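Local coordinates for protein chaperone SycD (Chlamydia pneumoniae, PDB 4NRH) that probably acts as a cytosolic type III secretion chaperone of the LcrH/SycD family, forming a complex with CopN that is thought to direct translocator secretion, at residues S79-R84 with S99-L104; E36-P40 with H115-V119; D125-H131 with M153-A158; S8-L13 with K62-E66. All blocks are in the same frame, centred on the assembly; numbering follows the deposited sequence.

Contact 1: S79-R84 with S99-L104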
loop_
_atom_site.group_PDB
_atom_site.type_symbol
_atom_site.label_atom_id
_atom_site.label_comp_id
_atom_site.label_asym_id
_atom_site.label_seq_id
_atom_site.Cartn_x
_atom_site.Cartn_y
_atom_site.Cartn_z
ATOM N N SER D 79 0.202 9.011 20.652
ATOM C CA SER D 79 0.400 7.729 21.318
ATOM C C SER D 79 -0.464 6.644 20.682
ATOM O O SER D 79 -0.013 5.516 20.491
ATOM C CB SER D 79 0.092 7.846 22.813
ATOM O OG SER D 79 -1.300 7.982 23.041
ATOM N N ILE D 80 -1.703 6.997 20.349
ATOM C CA ILE D 80 -2.629 6.064 19.715
ATOM C C ILE D 80 -2.085 5.580 18.373
ATOM O O ILE D 80 -2.137 4.387 18.068
ATOM C CB ILE D 80 -4.018 6.706 19.513
ATOM C CG1 ILE D 80 -4.720 6.883 20.861
ATOM C CG2 ILE D 80 -4.878 5.850 18.604
ATOM C CD1 ILE D 80 -5.965 7.744 20.799
ATOM N N THR D 81 -1.560 6.510 17.583
ATOM C CA THR D 81 -0.919 6.181 16.314
ATOM C C THR D 81 0.189 5.144 16.495
ATOM O O THR D 81 0.254 4.152 15.768
ATOM C CB THR D 81 -0.325 7.436 15.642
ATOM O OG1 THR D 81 -1.379 8.342 15.291
ATOM C CG2 THR D 81 0.451 7.055 14.389
ATOM N N VAL D 82 1.052 5.382 17.477
ATOM C CA VAL D 82 2.200 4.518 17.732
ATOM C C VAL D 82 1.803 3.119 18.205
ATOM O O VAL D 82 2.306 2.118 17.691
ATOM C CB VAL D 82 3.138 5.148 18.784
ATOM C CG1 VAL D 82 4.225 4.166 19.193
ATOM C CG2 VAL D 82 3.745 6.436 18.247
ATOM N N PHE D 83 0.897 3.053 19.177
ATOM C CA PHE D 83 0.496 1.774 19.756
ATOM C C PHE D 83 -0.232 0.877 18.755
ATOM O O PHE D 83 -0.096 -0.343 18.804
ATOM C CB PHE D 83 -0.370 1.995 21.000
ATOM C CG PHE D 83 0.367 2.636 22.141
ATOM C CD1 PHE D 83 1.639 2.206 22.484
ATOM C CD2 PHE D 83 -0.210 3.657 22.877
ATOM C CE1 PHE D 83 2.326 2.790 23.531
ATOM C CE2 PHE D 83 0.472 4.246 23.926
ATOM C CZ PHE D 83 1.742 3.812 24.252
ATOM N N ARG D 84 -1.006 1.480 17.857
ATOM C CA ARG D 84 -1.661 0.716 16.798
ATOM C C ARG D 84 -0.638 0.037 15.889
ATOM O O ARG D 84 -0.826 -1.110 15.484
ATOM C CB ARG D 84 -2.590 1.607 15.970
ATOM C CG ARG D 84 -3.848 2.046 16.705
ATOM C CD ARG D 84 -4.959 2.389 15.726
ATOM N NE ARG D 84 -6.223 2.663 16.404
ATOM C CZ ARG D 84 -6.833 3.843 16.403
ATOM N NH1 ARG D 84 -6.302 4.867 15.749
ATOM N NH2 ARG D 84 -7.980 3.998 17.052
ATOM N N SER D 99 -1.731 -0.044 26.782
ATOM C CA SER D 99 -1.364 1.349 26.575
ATOM C C SER D 99 -2.217 1.985 25.483
ATOM O O SER D 99 -2.515 3.178 25.532
ATOM C CB SER D 99 0.121 1.463 26.226
ATOM O OG SER D 99 0.932 1.057 27.316
ATOM N N LEU D 100 -2.606 1.183 24.495
ATOM C CA LEU D 100 -3.511 1.647 23.450
ATOM C C LEU D 100 -4.877 1.951 24.054
ATOM O O LEU D 100 -5.500 2.963 23.735
ATOM C CB LEU D 100 -3.637 0.607 22.334
ATOM C CG LEU D 100 -4.694 0.877 21.260
ATOM C CD1 LEU D 100 -4.487 2.246 20.622
ATOM C CD2 LEU D 100 -4.689 -0.218 20.203
ATOM N N GLY D 101 -5.335 1.061 24.931
ATOM C CA GLY D 101 -6.604 1.233 25.613
ATOM C C GLY D 101 -6.631 2.467 26.491
ATOM O O GLY D 101 -7.608 3.215 26.496
ATOM N N ALA D 102 -5.553 2.675 27.242
ATOM C CA ALA D 102 -5.431 3.830 28.124
ATOM C C ALA D 102 -5.447 5.138 27.341
ATOM O O ALA D 102 -6.060 6.118 27.765
ATOM C CB ALA D 102 -4.161 3.726 28.956
ATOM N N SER D 103 -4.770 5.147 26.196
ATOM C CA SER D 103 -4.709 6.332 25.347
ATOM C C SER D 103 -6.077 6.666 24.761
ATOM O O SER D 103 -6.481 7.829 24.730
ATOM C CB SER D 103 -3.690 6.129 24.225
ATOM O OG SER D 103 -2.373 6.046 24.743
ATOM N N LEU D 104 -6.784 5.640 24.299
ATOM C CA LEU D 104 -8.146 5.805 23.803
ATOM C C LEU D 104 -9.078 6.246 24.927
ATOM O O LEU D 104 -9.984 7.054 24.716
ATOM C CB LEU D 104 -8.653 4.505 23.172
ATOM C CG LEU D 104 -7.951 4.043 21.893
ATOM C CD1 LEU D 104 -8.266 2.583 21.606
ATOM C CD2 LEU D 104 -8.345 4.923 20.715
#

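Contact 2: E36-P40 with H115-V119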
loop_
_atom_site.group_PDB
_atom_site.type_symbol
_atom_site.label_atom_id
_atom_site.label_comp_id
_atom_site.label_asym_id
_atom_site.label_seq_id
_atom_site.Cartn_x
_atom_site.Cartn_y
_atom_site.Cartn_z
ATOM N N GLU D 36 -10.187 -3.239 14.084
ATOM C CA GLU D 36 -11.532 -3.301 14.657
ATOM C C GLU D 36 -12.034 -4.737 14.809
ATOM O O GLU D 36 -12.012 -5.518 13.858
ATOM C CB GLU D 36 -12.510 -2.491 13.798
ATOM C CG GLU D 36 -13.739 -1.981 14.547
ATOM C CD GLU D 36 -14.754 -3.068 14.848
ATOM O OE1 GLU D 36 -14.866 -4.022 14.049
ATOM O OE2 GLU D 36 -15.444 -2.967 15.886
ATOM N N GLY D 37 -12.490 -5.071 16.015
ATOM C CA GLY D 37 -13.052 -6.380 16.291
ATOM C C GLY D 37 -12.020 -7.491 16.313
ATOM O O GLY D 37 -12.367 -8.673 16.339
ATOM N N TYR D 38 -10.748 -7.111 16.305
ATOM C CA TYR D 38 -9.657 -8.077 16.261
ATOM C C TYR D 38 -9.318 -8.624 17.642
ATOM O O TYR D 38 -8.972 -7.873 18.554
ATOM C CB TYR D 38 -8.417 -7.436 15.636
ATOM C CG TYR D 38 -7.213 -8.344 15.545
ATOM C CD1 TYR D 38 -7.327 -9.644 15.066
ATOM C CD2 TYR D 38 -5.955 -7.894 15.922
ATOM C CE1 TYR D 38 -6.221 -10.471 14.977
ATOM C CE2 TYR D 38 -4.846 -8.711 15.836
ATOM C CZ TYR D 38 -4.983 -9.997 15.364
ATOM O OH TYR D 38 -3.876 -10.809 15.278
ATOM N N VAL D 39 -9.414 -9.942 17.784
ATOM C CA VAL D 39 -8.949 -10.626 18.985
ATOM C C VAL D 39 -7.891 -11.647 18.595
ATOM O O VAL D 39 -8.215 -12.695 18.036
ATOM C CB VAL D 39 -10.100 -11.331 19.732
ATOM C CG1 VAL D 39 -9.579 -12.017 20.990
ATOM C CG2 VAL D 39 -11.199 -10.338 20.074
ATOM N N PRO D 40 -6.616 -11.336 18.883
ATOM C CA PRO D 40 -5.490 -12.196 18.503
ATOM C C PRO D 40 -5.617 -13.600 19.080
ATOM O O PRO D 40 -5.799 -13.766 20.286
ATOM C CB PRO D 40 -4.274 -11.469 19.091
ATOM C CG PRO D 40 -4.718 -10.060 19.283
ATOM C CD PRO D 40 -6.177 -10.124 19.593
ATOM N N HIS D 115 -12.480 -2.367 23.615
ATOM C CA HIS D 115 -11.953 -3.466 22.815
ATOM C C HIS D 115 -10.498 -3.773 23.159
ATOM O O HIS D 115 -10.118 -4.936 23.292
ATOM C CB HIS D 115 -12.078 -3.152 21.322
ATOM C CG HIS D 115 -11.427 -4.167 20.438
ATOM N ND1 HIS D 115 -10.294 -3.895 19.698
ATOM C CD2 HIS D 115 -11.742 -5.458 20.177
ATOM C CE1 HIS D 115 -9.945 -4.970 19.019
ATOM N NE2 HIS D 115 -10.808 -5.935 19.291
ATOM N N ALA D 116 -9.692 -2.726 23.301
ATOM C CA ALA D 116 -8.276 -2.883 23.617
ATOM C C ALA D 116 -8.086 -3.485 25.007
ATOM O O ALA D 116 -7.227 -4.345 25.209
ATOM C CB ALA D 116 -7.557 -1.545 23.512
ATOM N N TYR D 117 -8.890 -3.023 25.962
ATOM C CA TYR D 117 -8.882 -3.578 27.313
ATOM C C TYR D 117 -9.282 -5.051 27.308
ATOM O O TYR D 117 -8.703 -5.865 28.029
ATOM C CB TYR D 117 -9.821 -2.789 28.228
ATOM C CG TYR D 117 -9.309 -1.422 28.622
ATOM C CD1 TYR D 117 -7.949 -1.181 28.766
ATOM C CD2 TYR D 117 -10.189 -0.374 28.860
ATOM C CE1 TYR D 117 -7.479 0.067 29.132
ATOM C CE2 TYR D 117 -9.729 0.876 29.227
ATOM C CZ TYR D 117 -8.376 1.092 29.361
ATOM O OH TYR D 117 -7.920 2.337 29.725
ATOM N N GLY D 118 -10.278 -5.382 26.492
ATOM C CA GLY D 118 -10.762 -6.747 26.381
ATOM C C GLY D 118 -9.711 -7.697 25.841
ATOM O O GLY D 118 -9.592 -8.830 26.304
ATOM N N VAL D 119 -8.947 -7.232 24.858
ATOM C CA VAL D 119 -7.867 -8.029 24.291
ATOM C C VAL D 119 -6.755 -8.227 25.319
ATOM O O VAL D 119 -6.197 -9.318 25.443
ATOM C CB VAL D 119 -7.286 -7.374 23.023
ATOM C CG1 VAL D 119 -6.032 -8.103 22.571
ATOM C CG2 VAL D 119 -8.326 -7.363 21.912
#

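Contact 3: D125-H131 with M153-A158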
loop_
_atom_site.group_PDB
_atom_site.type_symbol
_atom_site.label_atom_id
_atom_site.label_comp_id
_atom_site.label_asym_id
_atom_site.label_seq_id
_atom_site.Cartn_x
_atom_site.Cartn_y
_atom_site.Cartn_z
ATOM N N ASP D 125 -4.699 -13.097 31.434
ATOM C CA ASP D 125 -5.871 -13.534 32.193
ATOM C C ASP D 125 -5.828 -13.218 33.691
ATOM O O ASP D 125 -6.863 -12.939 34.296
ATOM C CB ASP D 125 -6.067 -15.043 32.007
ATOM C CG ASP D 125 -7.443 -15.510 32.443
ATOM O OD1 ASP D 125 -8.371 -14.674 32.481
ATOM O OD2 ASP D 125 -7.594 -16.710 32.751
ATOM N N LYS D 126 -4.642 -13.264 34.287
ATOM C CA LYS D 126 -4.521 -13.103 35.736
ATOM C C LYS D 126 -4.703 -11.661 36.209
ATOM O O LYS D 126 -5.002 -11.421 37.378
ATOM C CB LYS D 126 -3.165 -13.630 36.213
ATOM C CG LYS D 126 -2.985 -15.130 36.034
ATOM C CD LYS D 126 -1.597 -15.578 36.462
ATOM C CE LYS D 126 -1.418 -17.076 36.281
ATOM N NZ LYS D 126 -0.022 -17.511 36.566
ATOM N N ASP D 127 -4.522 -10.708 35.300
ATOM C CA ASP D 127 -4.583 -9.289 35.647
ATOM C C ASP D 127 -6.026 -8.802 35.786
ATOM O O ASP D 127 -6.808 -8.890 34.839
ATOM C CB ASP D 127 -3.849 -8.462 34.590
ATOM C CG ASP D 127 -3.478 -7.073 35.076
ATOM O OD1 ASP D 127 -3.954 -6.659 36.153
ATOM O OD2 ASP D 127 -2.711 -6.386 34.370
ATOM N N PRO D 128 -6.383 -8.287 36.974
ATOM C CA PRO D 128 -7.719 -7.725 37.212
ATOM C C PRO D 128 -7.909 -6.333 36.606
ATOM O O PRO D 128 -9.039 -5.952 36.301
ATOM C CB PRO D 128 -7.798 -7.657 38.740
ATOM C CG PRO D 128 -6.381 -7.517 39.177
ATOM C CD PRO D 128 -5.585 -8.347 38.211
ATOM N N TYR D 129 -6.817 -5.593 36.438
ATOM C CA TYR D 129 -6.882 -4.197 35.996
ATOM C C TYR D 129 -7.496 -3.939 34.610
ATOM O O TYR D 129 -8.202 -2.945 34.444
ATOM C CB TYR D 129 -5.484 -3.573 36.059
ATOM C CG TYR D 129 -5.107 -3.118 37.451
ATOM C CD1 TYR D 129 -5.589 -1.918 37.958
ATOM C CD2 TYR D 129 -4.288 -3.891 38.262
ATOM C CE1 TYR D 129 -5.257 -1.493 39.230
ATOM C CE2 TYR D 129 -3.951 -3.475 39.538
ATOM C CZ TYR D 129 -4.438 -2.276 40.016
ATOM O OH TYR D 129 -4.107 -1.854 41.283
ATOM N N PRO D 130 -7.218 -4.798 33.608
ATOM C CA PRO D 130 -7.912 -4.563 32.335
ATOM C C PRO D 130 -9.432 -4.612 32.485
ATOM O O PRO D 130 -10.141 -3.853 31.822
ATOM C CB PRO D 130 -7.415 -5.707 31.446
ATOM C CG PRO D 130 -6.088 -6.057 32.000
ATOM C CD PRO D 130 -6.199 -5.856 33.483
ATOM N N HIS D 131 -9.916 -5.498 33.350
ATOM C CA HIS D 131 -11.344 -5.613 33.625
ATOM C C HIS D 131 -11.877 -4.402 34.387
ATOM O O HIS D 131 -12.986 -3.937 34.126
ATOM C CB HIS D 131 -11.632 -6.894 34.412
ATOM C CG HIS D 131 -11.235 -8.145 33.692
ATOM N ND1 HIS D 131 -11.984 -8.684 32.669
ATOM C CD2 HIS D 131 -10.162 -8.956 33.841
ATOM C CE1 HIS D 131 -11.392 -9.776 32.221
ATOM N NE2 HIS D 131 -10.284 -9.964 32.914
ATOM N N MET D 153 -15.327 -9.719 37.332
ATOM C CA MET D 153 -14.174 -10.390 36.741
ATOM C C MET D 153 -12.876 -9.845 37.321
ATOM O O MET D 153 -11.930 -10.596 37.561
ATOM C CB MET D 153 -14.175 -10.237 35.219
ATOM C CG MET D 153 -14.830 -11.393 34.485
ATOM S SD MET D 153 -15.136 -11.035 32.747
ATOM C CE MET D 153 -16.144 -12.442 32.285
ATOM N N ALA D 154 -12.834 -8.536 37.541
ATOM C CA ALA D 154 -11.700 -7.910 38.206
ATOM C C ALA D 154 -11.616 -8.399 39.646
ATOM O O ALA D 154 -10.539 -8.728 40.138
ATOM C CB ALA D 154 -11.818 -6.396 38.157
ATOM N N TRP D 155 -12.769 -8.445 40.307
ATOM C CA TRP D 155 -12.871 -8.870 41.700
ATOM C C TRP D 155 -12.300 -10.267 41.937
ATOM O O TRP D 155 -11.541 -10.481 42.883
ATOM C CB TRP D 155 -14.332 -8.827 42.155
ATOM C CG TRP D 155 -14.559 -9.433 43.504
ATOM C CD1 TRP D 155 -15.239 -10.584 43.780
ATOM C CD2 TRP D 155 -14.105 -8.924 44.764
ATOM N NE1 TRP D 155 -15.238 -10.822 45.133
ATOM C CE2 TRP D 155 -14.549 -9.818 45.759
ATOM C CE3 TRP D 155 -13.369 -7.799 45.147
ATOM C CZ2 TRP D 155 -14.279 -9.621 47.111
ATOM C CZ3 TRP D 155 -13.103 -7.606 46.490
ATOM C CH2 TRP D 155 -13.556 -8.513 47.456
ATOM N N VAL D 156 -12.684 -11.213 41.084
ATOM C CA VAL D 156 -12.220 -12.593 41.191
ATOM C C VAL D 156 -10.696 -12.665 41.116
ATOM O O VAL D 156 -10.055 -13.379 41.890
ATOM C CB VAL D 156 -12.834 -13.476 40.082
ATOM C CG1 VAL D 156 -12.115 -14.814 39.995
ATOM C CG2 VAL D 156 -14.320 -13.682 40.332
ATOM N N ARG D 157 -10.127 -11.907 40.187
ATOM C CA ARG D 157 -8.685 -11.897 39.970
ATOM C C ARG D 157 -7.942 -11.048 41.002
ATOM O O ARG D 157 -6.743 -11.234 41.214
ATOM C CB ARG D 157 -8.376 -11.393 38.559
ATOM C CG ARG D 157 -8.780 -12.363 37.461
ATOM C CD ARG D 157 -9.128 -11.632 36.174
ATOM N NE ARG D 157 -9.478 -12.557 35.099
ATOM C CZ ARG D 157 -10.676 -13.116 34.952
ATOM N NH1 ARG D 157 -11.647 -12.846 35.813
ATOM N NH2 ARG D 157 -10.902 -13.946 33.943
ATOM N N ALA D 158 -8.652 -10.122 41.639
ATOM C CA ALA D 158 -8.028 -9.189 42.575
ATOM C C ALA D 158 -7.884 -9.762 43.983
ATOM O O ALA D 158 -6.846 -9.596 44.623
ATOM C CB ALA D 158 -8.818 -7.888 42.624
HETATM O O HOH W 1 -5.636 -13.348 39.520
#

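Contact 4: S8-L13 with K62-E66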
loop_
_atom_site.group_PDB
_atom_site.type_symbol
_atom_site.label_atom_id
_atom_site.label_comp_id
_atom_site.label_asym_id
_atom_site.label_seq_id
_atom_site.Cartn_x
_atom_site.Cartn_y
_atom_site.Cartn_z
ATOM N N SER D 8 11.971 9.594 14.599
ATOM C CA SER D 8 11.551 8.547 15.523
ATOM C C SER D 8 11.929 7.171 14.984
ATOM O O SER D 8 11.997 6.968 13.773
ATOM C CB SER D 8 10.045 8.625 15.773
ATOM O OG SER D 8 9.324 7.909 14.784
ATOM N N HIS D 9 12.183 6.231 15.891
ATOM C CA HIS D 9 12.582 4.882 15.500
ATOM C C HIS D 9 11.479 4.180 14.713
ATOM O O HIS D 9 11.756 3.331 13.865
ATOM C CB HIS D 9 12.958 4.054 16.731
ATOM C CG HIS D 9 13.826 2.875 16.419
ATOM N ND1 HIS D 9 15.110 3.002 15.935
ATOM C CD2 HIS D 9 13.592 1.545 16.518
ATOM C CE1 HIS D 9 15.631 1.802 15.751
ATOM N NE2 HIS D 9 14.730 0.900 16.098
ATOM N N LEU D 10 10.230 4.530 15.006
ATOM C CA LEU D 10 9.085 3.971 14.297
ATOM C C LEU D 10 9.153 4.317 12.814
ATOM O O LEU D 10 8.984 3.452 11.955
ATOM C CB LEU D 10 7.773 4.479 14.894
ATOM C CG LEU D 10 6.502 4.056 14.151
ATOM C CD1 LEU D 10 6.416 2.539 14.042
ATOM C CD2 LEU D 10 5.262 4.624 14.822
ATOM N N ASN D 11 9.401 5.590 12.523
ATOM C CA ASN D 11 9.511 6.053 11.146
ATOM C C ASN D 11 10.713 5.429 10.449
ATOM O O ASN D 11 10.665 5.139 9.254
ATOM C CB ASN D 11 9.613 7.579 11.103
ATOM C CG ASN D 11 8.309 8.258 11.464
ATOM O OD1 ASN D 11 7.238 7.831 11.039
ATOM N ND2 ASN D 11 8.394 9.324 12.252
ATOM N N TYR D 12 11.788 5.226 11.203
ATOM C CA TYR D 12 12.966 4.536 10.690
ATOM C C TYR D 12 12.627 3.124 10.228
ATOM O O TYR D 12 13.052 2.694 9.156
ATOM C CB TYR D 12 14.068 4.489 11.751
ATOM C CG TYR D 12 15.161 3.485 11.450
ATOM C CD1 TYR D 12 16.202 3.800 10.587
ATOM C CD2 TYR D 12 15.157 2.227 12.040
ATOM C CE1 TYR D 12 17.203 2.885 10.310
ATOM C CE2 TYR D 12 16.152 1.306 11.770
ATOM C CZ TYR D 12 17.172 1.641 10.906
ATOM O OH TYR D 12 18.166 0.729 10.634
ATOM N N LEU D 13 11.858 2.412 11.044
ATOM C CA LEU D 13 11.471 1.039 10.739
ATOM C C LEU D 13 10.565 0.964 9.515
ATOM O O LEU D 13 10.779 0.139 8.629
ATOM C CB LEU D 13 10.777 0.400 11.943
ATOM C CG LEU D 13 11.673 0.092 13.145
ATOM C CD1 LEU D 13 10.843 -0.391 14.326
ATOM C CD2 LEU D 13 12.738 -0.929 12.774
ATOM N N LYS D 62 11.859 0.260 21.754
ATOM C CA LYS D 62 12.188 1.657 21.488
ATOM C C LYS D 62 10.945 2.419 21.050
ATOM O O LYS D 62 10.694 3.537 21.500
ATOM C CB LYS D 62 13.269 1.778 20.410
ATOM C CG LYS D 62 14.646 1.281 20.815
ATOM C CD LYS D 62 15.617 1.413 19.649
ATOM C CE LYS D 62 17.011 0.931 20.013
ATOM N NZ LYS D 62 17.926 0.968 18.836
ATOM N N VAL D 63 10.170 1.797 20.169
ATOM C CA VAL D 63 8.933 2.384 19.671
ATOM C C VAL D 63 7.904 2.510 20.793
ATOM O O VAL D 63 7.167 3.494 20.864
ATOM C CB VAL D 63 8.345 1.547 18.514
ATOM C CG1 VAL D 63 7.024 2.129 18.049
ATOM C CG2 VAL D 63 9.329 1.487 17.353
ATOM N N TYR D 64 7.865 1.513 21.673
ATOM C CA TYR D 64 6.946 1.530 22.807
ATOM C C TYR D 64 7.200 2.728 23.715
ATOM O O TYR D 64 6.261 3.384 24.167
ATOM C CB TYR D 64 7.052 0.236 23.614
ATOM C CG TYR D 64 6.107 0.189 24.794
ATOM C CD1 TYR D 64 4.731 0.171 24.604
ATOM C CD2 TYR D 64 6.587 0.170 26.097
ATOM C CE1 TYR D 64 3.860 0.130 25.676
ATOM C CE2 TYR D 64 5.724 0.129 27.178
ATOM C CZ TYR D 64 4.362 0.109 26.961
ATOM O OH TYR D 64 3.496 0.069 28.030
ATOM N N LYS D 65 8.473 2.999 23.990
ATOM C CA LYS D 65 8.852 4.139 24.816
ATOM C C LYS D 65 8.444 5.453 24.155
ATOM O O LYS D 65 8.022 6.388 24.832
ATOM C CB LYS D 65 10.355 4.124 25.098
ATOM C CG LYS D 65 10.779 3.053 26.092
ATOM C CD LYS D 65 12.283 3.051 26.311
ATOM C CE LYS D 65 12.757 4.383 26.865
ATOM N NZ LYS D 65 14.242 4.446 26.965
ATOM N N GLU D 66 8.578 5.517 22.833
ATOM C CA GLU D 66 8.169 6.698 22.077
ATOM C C GLU D 66 6.679 6.973 22.255
ATOM O O GLU D 66 6.267 8.116 22.450
ATOM C CB GLU D 66 8.493 6.528 20.590
ATOM C CG GLU D 66 9.975 6.416 20.279
ATOM C CD GLU D 66 10.255 6.374 18.789
ATOM O OE1 GLU D 66 9.417 5.830 18.040
ATOM O OE2 GLU D 66 11.313 6.883 18.366
#

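Contact 1: S79-R84 with S99-L104
With CG set opposite its own carbonyl carbon (chi1 -66°), Phe-83 swings its ring against Ser-99, whose CB sits over one face, offset toward the rim and 3.5 Å from Phe-83 CZ, in a CH-pi contact. Ser-103 OG, turned back beside its own backbone N (chi1 -67°), meets the edge of the same ring, 3.5 Å from Phe-83 CE2. The same turn lets Ser-103 OG donate to Ser-99 O at 3.0 Å; that carbonyl also accepts Ser-103 N, the two donors reaching it from opposite faces of its plane. Ser-79 OG comes within 2.8 Å of Ser-103 OG, and hydrogen-bonds to Tyr-76 O one turn back in its own helix. Ser-99 OG is held by Lys-95 O and Tyr-64 OH. Ile-80 CD1 meets Leu-104 CD2 at 3.7 Å, and Phe-83 CB packs on Leu-100 CB at 3.8 Å. Arg-84 lays CG against Leu-100 CD1, and its extended chain then carries NH2 to Leu-104 CD2, crossing both leucines at about a right angle. The two segments run nearly antiparallel, at 156°, as expected of consecutive helices in a tetratricopeptide-type stack. Small serines thus let the ring press close to the opposing backbone, and each of the three hydroxyls has a carbonyl partner in its own helix, so polar atoms are accommodated in a buried seam.

Contact 2: E36-P40 with H115-V119
The irregular segment 36-40 passes alongside one face of helix 110-123, with Val-39 CA 6.0 Å from Val-119 CA and Gly-37 CA 7.2 Å from His-115 CA. His-115, its CG anti to the backbone N (chi1 174°), projects toward this loop and brings the edge of its imidazole to Tyr-38 O. His-115 NE2 donates to Tyr-38 O at 2.8 Å, but the bond is weak and strongly bent, 122° at the hydrogen. Gly-37 N lies over one face of the same ring and Val-119 CG2 over the opposite one, both offset toward the rim, which leaves the imidazole slotted between loop backbone and a side chain one turn further along its own helix. The loop, which links helices 31-35 and 49-52, here lies against the tetratricopeptide-type helices 94-106 and 110-123, with Trp-97 of the former touching Tyr-38, Pro-40 and Val-119 and meeting the His-115 ring with planes at about 80°. Val-119 divides its branches: CG2 touches Tyr-38 O at 3.5 Å, while CG1 packs on Pro-40 CD at 3.6 Å, the two side chains crossing roughly at right angles. Val-39 O accepts a hydrogen bond from Gln-288 of the CopN chain, and Tyr-38 packs on Ala-284 of CopN.

Contact 3: D125-H131 with M153-A158
Arg-157 grips Asp-125 side-on with two nitrogens, each taking a different oxygen. NE donates to the backbone Asp-125 O at 2.8 Å, nearly in line with the carbonyl bond, and NH2 forms a straighter bond (163°) and salt bridge to Asp-125 OD1 at 3.0 Å, met on its syn side. Both oxygens lie close to the guanidinium plane, though the carboxylate itself is turned 64° from it. The third nitrogen, NH1, folds back to Met-153 O of its own helix at 2.9 Å, fixing the rotation of the group. His-131 NE2 lies over one guanidinium face, and the imidazole in turn has Met-153 CB over one of its own faces, 3.7 Å from His-131 ND1. Beside these, Pro-128 wedges between Ala-154 and Ala-158, with Pro-128 CA 4.1 Å from Ala-154 CA. A water bridges the two segments, donating to both Lys-126 O and Arg-157 O. Asp-127 OD1 caps the following helix through Tyr-129 N at 3.1 Å, while its OD2 forms a salt bridge with Arg-124. Asp-125 and Pro-128, just ahead of helix 129-140, and His-131 in it thus join the last turns of helix 147-158 across the open end of a helical hairpin, consistent with a tetratricopeptide-like stack.

Contact 4: S8-L13 with K62-E66
Glu-66 reaches across to the first turn of helix 9-19 and offers one carboxylate oxygen to each of two backbone amides. Glu-66 OE2 accepts from His-9 N at 2.7 Å (158°) through its syn lone pair; Leu-10 N bonds weakly to Glu-66 OE1 at 3.4 Å. The next amide, Asn-11 N, is satisfied within the segment by Ser-8 OG, 3.2 Å away, the N-cap of this helix. Tyr-12 N and Leu-13 N then enter the regular pattern by donating to Ser-8 O and His-9 O. Glutamate and serine together therefore take up the N-H groups that a helix start leaves without carbonyl partners. His-9, with CG anti to the backbone N (chi1 -159°), lays its ring against Lys-62, whose extended chain puts CD over the ring centre, 3.7 Å from His-9 NE2, as a CH-pi contact. That NE2 is hydrogen-bonded to Asp-59 OD1, further back in helix 57-72. Val-63, which also packs on Val-82 and Leu-86 of helix 76-89, supplies the apolar part: CG1 touches Leu-10 CB at 4.0 Å and CG2 meets Leu-13 CD1 at 3.9 Å. The N-to-C directions of helices 9-13 and 62-66 lie 134° apart. A carboxylate at a helix N-terminus would be expected to be stabilised by the N-H groups of the first turn and the helix dipole, which would favour Glu-66 remaining ionised.

Contact 1 is the buried one, its centre about 6 Å from that of the chain; contact 2, about 8 Å away, is partly buried and rests on one weak histidine bond and loop packing. Contacts 3 and 4, also partly buried, lie further out on opposite sides, their centres about 31 Å apart. Contacts 1 and 4 meet through Val-82 on Val-63 where helices 57-72 and 76-89 adjoin, and again where Tyr-64 reaches helix 94-106. Contact 2 touches contact 1 through Tyr-117 and Ala-116, and contact 3 through Tyr-117 O on Pro-130. Contact 1 is apolar and hydroxyl-lined; in contacts 3 and 4 a charged side chain, Arg-157 or Glu-66, binds backbone groups near a helix start, with a salt bridge added in contact 3. Contact 2 alone is touched by CopN.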